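Local coordinates for hypothetical protein Atu2144 (Agrobacterium tumefaciens, PDB 2ODF) that is of unknown function but belongs to the N-formylglutamate amidohydrolase family and so probably hydrolyses an amide bond, as in related zinc-dependent enzymes, at residues Gly205-His208 and Thr209-His213; Ala241-Leu244 and His245-Gly249. All coordinates share one frame; numbering follows the deposited sequence.

Contact 1: Gly205-His208 and Thr209-His213; sequences GVTH and TLRLH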
# COMPACT_ATOMS: atom_id res chain seq x y z
N GLY A 205 -2.14 4.66 -18.21
CA GLY A 205 -1.87 4.12 -16.88
C GLY A 205 -1.96 2.59 -16.82
O GLY A 205 -2.10 2.01 -15.75
N VAL A 206 -1.83 1.91 -17.95
CA VAL A 206 -1.97 0.46 -17.93
C VAL A 206 -0.63 -0.30 -17.87
O VAL A 206 -0.65 -1.51 -17.91
CB VAL A 206 -2.78 -0.04 -19.15
CG1 VAL A 206 -4.19 0.51 -19.09
CG2 VAL A 206 -2.09 0.34 -20.48
N THR A 207 0.50 0.40 -17.78
CA THR A 207 1.80 -0.29 -17.69
C THR A 207 2.40 -0.28 -16.27
O THR A 207 3.60 -0.46 -16.10
CB THR A 207 2.83 0.26 -18.69
OG1 THR A 207 3.11 1.63 -18.37
CG2 THR A 207 2.28 0.13 -20.11
N HIS A 208 1.56 -0.14 -15.24
CA HIS A 208 2.04 -0.12 -13.84
C HIS A 208 2.89 -1.31 -13.48
O HIS A 208 4.02 -1.18 -12.98
CB HIS A 208 0.83 -0.04 -12.89
CG HIS A 208 1.20 0.12 -11.45
ND1 HIS A 208 2.11 1.05 -11.01
CD2 HIS A 208 0.79 -0.56 -10.35
CE1 HIS A 208 2.22 0.95 -9.69
NE2 HIS A 208 1.41 -0.00 -9.27
N THR A 209 2.37 -2.52 -13.70
CA THR A 209 3.09 -3.75 -13.39
C THR A 209 4.49 -3.82 -14.07
O THR A 209 5.47 -4.26 -13.47
CB THR A 209 2.20 -4.97 -13.73
OG1 THR A 209 1.02 -4.94 -12.87
CG2 THR A 209 2.97 -6.26 -13.56
N LEU A 210 4.56 -3.41 -15.33
CA LEU A 210 5.84 -3.31 -16.04
C LEU A 210 6.78 -2.29 -15.34
O LEU A 210 7.97 -2.56 -15.12
CB LEU A 210 5.61 -2.89 -17.49
CG LEU A 210 4.66 -3.78 -18.34
CD1 LEU A 210 4.53 -3.23 -19.78
CD2 LEU A 210 5.14 -5.24 -18.27
N ARG A 211 6.23 -1.14 -14.97
CA ARG A 211 6.98 -0.11 -14.24
C ARG A 211 7.50 -0.61 -12.89
O ARG A 211 8.61 -0.23 -12.50
CB ARG A 211 6.16 1.17 -14.05
CG ARG A 211 5.86 1.92 -15.33
CD ARG A 211 5.09 3.20 -15.13
NE ARG A 211 4.93 3.87 -16.42
CZ ARG A 211 4.18 4.94 -16.62
NH1 ARG A 211 3.53 5.51 -15.61
NH2 ARG A 211 4.10 5.45 -17.85
N LEU A 212 6.74 -1.46 -12.19
CA LEU A 212 7.19 -2.00 -10.90
C LEU A 212 8.25 -3.08 -11.00
O LEU A 212 9.15 -3.13 -10.16
CB LEU A 212 6.00 -2.59 -10.12
CG LEU A 212 4.90 -1.65 -9.61
CD1 LEU A 212 4.01 -2.42 -8.63
CD2 LEU A 212 5.49 -0.38 -8.98
N HIS A 213 8.16 -3.94 -12.00
CA HIS A 213 8.92 -5.20 -12.00
C HIS A 213 9.93 -5.38 -13.13
O HIS A 213 10.92 -6.07 -12.93
CB HIS A 213 7.95 -6.38 -12.03
CG HIS A 213 7.00 -6.40 -10.87
ND1 HIS A 213 7.42 -6.60 -9.57
CD2 HIS A 213 5.65 -6.27 -10.81
CE1 HIS A 213 6.37 -6.58 -8.76
NE2 HIS A 213 5.28 -6.36 -9.49
O HOH W 1 1.31 -3.45 -16.61
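H208 and L212, one turn apart, meet in the first turn of the short helix 208-213, with T207 at its N-cap position; the loop leading in follows strand 194-196 of the mixed sheet. Two backbone bonds hold the turn. R211 N donates to T207 O over 2.9 Å, nearly straight at 165°, and L212 N reaches H208 O at 2.8 Å with a more bent N-H...O angle of 146°. The T207 hydroxyl makes no capping bond to the helix; it bonds to D174 instead. A water adds a looser link by donating to V206 O at 3.0 Å and taking a weak bond from L210 N.

The apolar part rests on a CH-pi contact. L212 CG sits over one face of the H208 imidazole, 4.0 Å from its centroid and displaced toward the rim, while the two methyls of L212 lie against different ring atoms: CD1 is 3.6 Å from NE2, and CD2 is close to CE1. The ring is further fixed in rotation by hydrogen bonds at both nitrogens, NE2 with Y127 OH and ND1 with E116 OE1 of the second subunit. Separately, L210 CD1 packs against T207 CB and CG2.

The charged side chain of R211 runs extended from CG to NE and crosses the T207 side chain at an angle. D174 receives both residues, forming a salt bridge with R211 NE and a hydrogen bond with T207 OG1. R211 NH1 makes a second salt bridge, with OE2 of the same E116 of the second subunit. The turn thus contributes directly to the dimer interface. A chi1 of 64° sets T207 OG1 between the backbone N and the carbonyl carbon, where it meets D174 and lies 3.5 Å from R211 NE at an angle too poor for a hydrogen bond.

Contact 2: Ala241-Leu244 and His245-Gly249; sequences AGFL and HELMG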
# COMPACT_ATOMS: atom_id res chain seq x y z
N ALA A 241 -3.36 -19.04 -27.77
CA ALA A 241 -2.14 -19.39 -27.01
C ALA A 241 -1.02 -19.92 -27.91
O ALA A 241 0.16 -19.63 -27.70
CB ALA A 241 -2.46 -20.40 -25.91
N GLY A 242 -1.39 -20.73 -28.91
CA GLY A 242 -0.40 -21.21 -29.89
C GLY A 242 0.13 -20.09 -30.77
O GLY A 242 1.34 -20.03 -31.02
N PHE A 243 -0.75 -19.21 -31.24
CA PHE A 243 -0.32 -18.07 -32.02
C PHE A 243 0.75 -17.26 -31.28
O PHE A 243 1.76 -16.85 -31.85
CB PHE A 243 -1.49 -17.15 -32.36
CG PHE A 243 -1.09 -15.92 -33.09
CD1 PHE A 243 -0.88 -15.95 -34.46
CD2 PHE A 243 -0.87 -14.74 -32.41
CE1 PHE A 243 -0.47 -14.83 -35.15
CE2 PHE A 243 -0.46 -13.59 -33.09
CZ PHE A 243 -0.26 -13.63 -34.46
N LEU A 244 0.47 -16.98 -30.01
CA LEU A 244 1.33 -16.12 -29.20
C LEU A 244 2.62 -16.83 -28.81
O LEU A 244 3.65 -16.19 -28.70
CB LEU A 244 0.58 -15.66 -27.95
CG LEU A 244 -0.55 -14.65 -28.13
CD1 LEU A 244 -1.33 -14.52 -26.80
CD2 LEU A 244 -0.02 -13.26 -28.58
N HIS A 245 2.55 -18.14 -28.59
CA HIS A 245 3.74 -18.93 -28.33
C HIS A 245 4.69 -18.88 -29.54
O HIS A 245 5.89 -18.68 -29.39
CB HIS A 245 3.38 -20.38 -27.99
CG HIS A 245 4.57 -21.26 -27.79
ND1 HIS A 245 5.41 -21.13 -26.71
CD2 HIS A 245 5.10 -22.23 -28.56
CE1 HIS A 245 6.40 -22.00 -26.81
NE2 HIS A 245 6.23 -22.68 -27.93
N GLU A 246 4.13 -19.01 -30.74
CA GLU A 246 4.91 -18.90 -31.98
C GLU A 246 5.57 -17.53 -32.11
O GLU A 246 6.77 -17.46 -32.27
CB GLU A 246 4.03 -19.18 -33.20
CG GLU A 246 3.54 -20.62 -33.28
CD GLU A 246 4.48 -21.55 -34.06
OE1 GLU A 246 5.70 -21.25 -34.20
OE2 GLU A 246 3.98 -22.61 -34.53
N LEU A 247 4.76 -16.47 -32.01
CA LEU A 247 5.19 -15.08 -32.12
C LEU A 247 6.24 -14.65 -31.10
O LEU A 247 7.30 -14.12 -31.46
CB LEU A 247 3.98 -14.14 -32.00
CG LEU A 247 4.19 -12.65 -32.27
CD1 LEU A 247 4.61 -12.42 -33.72
CD2 LEU A 247 2.92 -11.83 -31.96
N MET A 248 5.96 -14.89 -29.82
CA MET A 248 6.87 -14.46 -28.78
C MET A 248 8.12 -15.35 -28.72
O MET A 248 9.21 -14.84 -28.52
CB MET A 248 6.18 -14.32 -27.41
CG MET A 248 7.08 -13.66 -26.30
SD MET A 248 6.12 -13.17 -24.81
CE MET A 248 5.30 -14.67 -24.44
N GLY A 249 7.99 -16.65 -28.96
CA GLY A 249 9.16 -17.52 -29.03
C GLY A 249 10.15 -17.10 -30.12
O GLY A 249 11.35 -17.01 -29.87
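F243 and L247 meet within a single helix, in a local contact of successive turns near the middle of the long C-terminal helix 234-256, which packs beside the mixed sheet. The backbone between A241 and M248 is regular alpha-helix. H245 N, E246 N, L247 N and M248 N donate to the carbonyl oxygens four residues earlier; the bond from L247 N to F243 O measures 3.0 Å and is nearly straight at 169°, whereas H245 N to A241 O is more bent, at 151°.

Side-chain contact is modest. F243 and L247 lie alongside each other and point the same way, the phenyl CE2 being 4.0 Å from the methyl CD2 of L247. Both carry CG anti to the backbone N (chi1 176° for F243), which sends the two groups out along one flank of the helix. The methyl approaches the ring obliquely. On a different flank, the aliphatic part of E246 folds back over the preceding turn, its CG resting 3.2 Å from G242 O, while the bend at chi2 carries the carboxylate away from that turn.

The surroundings divide these flanks. A241 and H245 face helix 62-73, where the imidazole of H245 and the ring of F73 meet edge-to-face and M248 also touches F73. L244 turns to I224 and I226 on strand 220-227. F243 touches A190 and L192, and L247 touches A187, in the loop after helix 178-186, with L247 and M248 both reaching M183 on that helix.

Contact 1 comes first along the chain, and contact 2 follows in series after strand 220-227. Their centres are 22 Å apart and their nearest atoms about 10 Å, so they do not touch. Strand 220-227, an inner strand of the mixed sheet, is shared by both: V206 and L210 of contact 1 lie on M223, L244 of contact 2 on I224 and I226, which by strand alternation probably point to the other face of the sheet. Contact 1 is buried beside helix 116-143 and reaches the second subunit, while contact 2 lies farther from the chain's centre, between helices 62-73 and 178-186, and touches no other chain of the assembly. The sheet thus links a dimer-contacting helix with the C-terminal one.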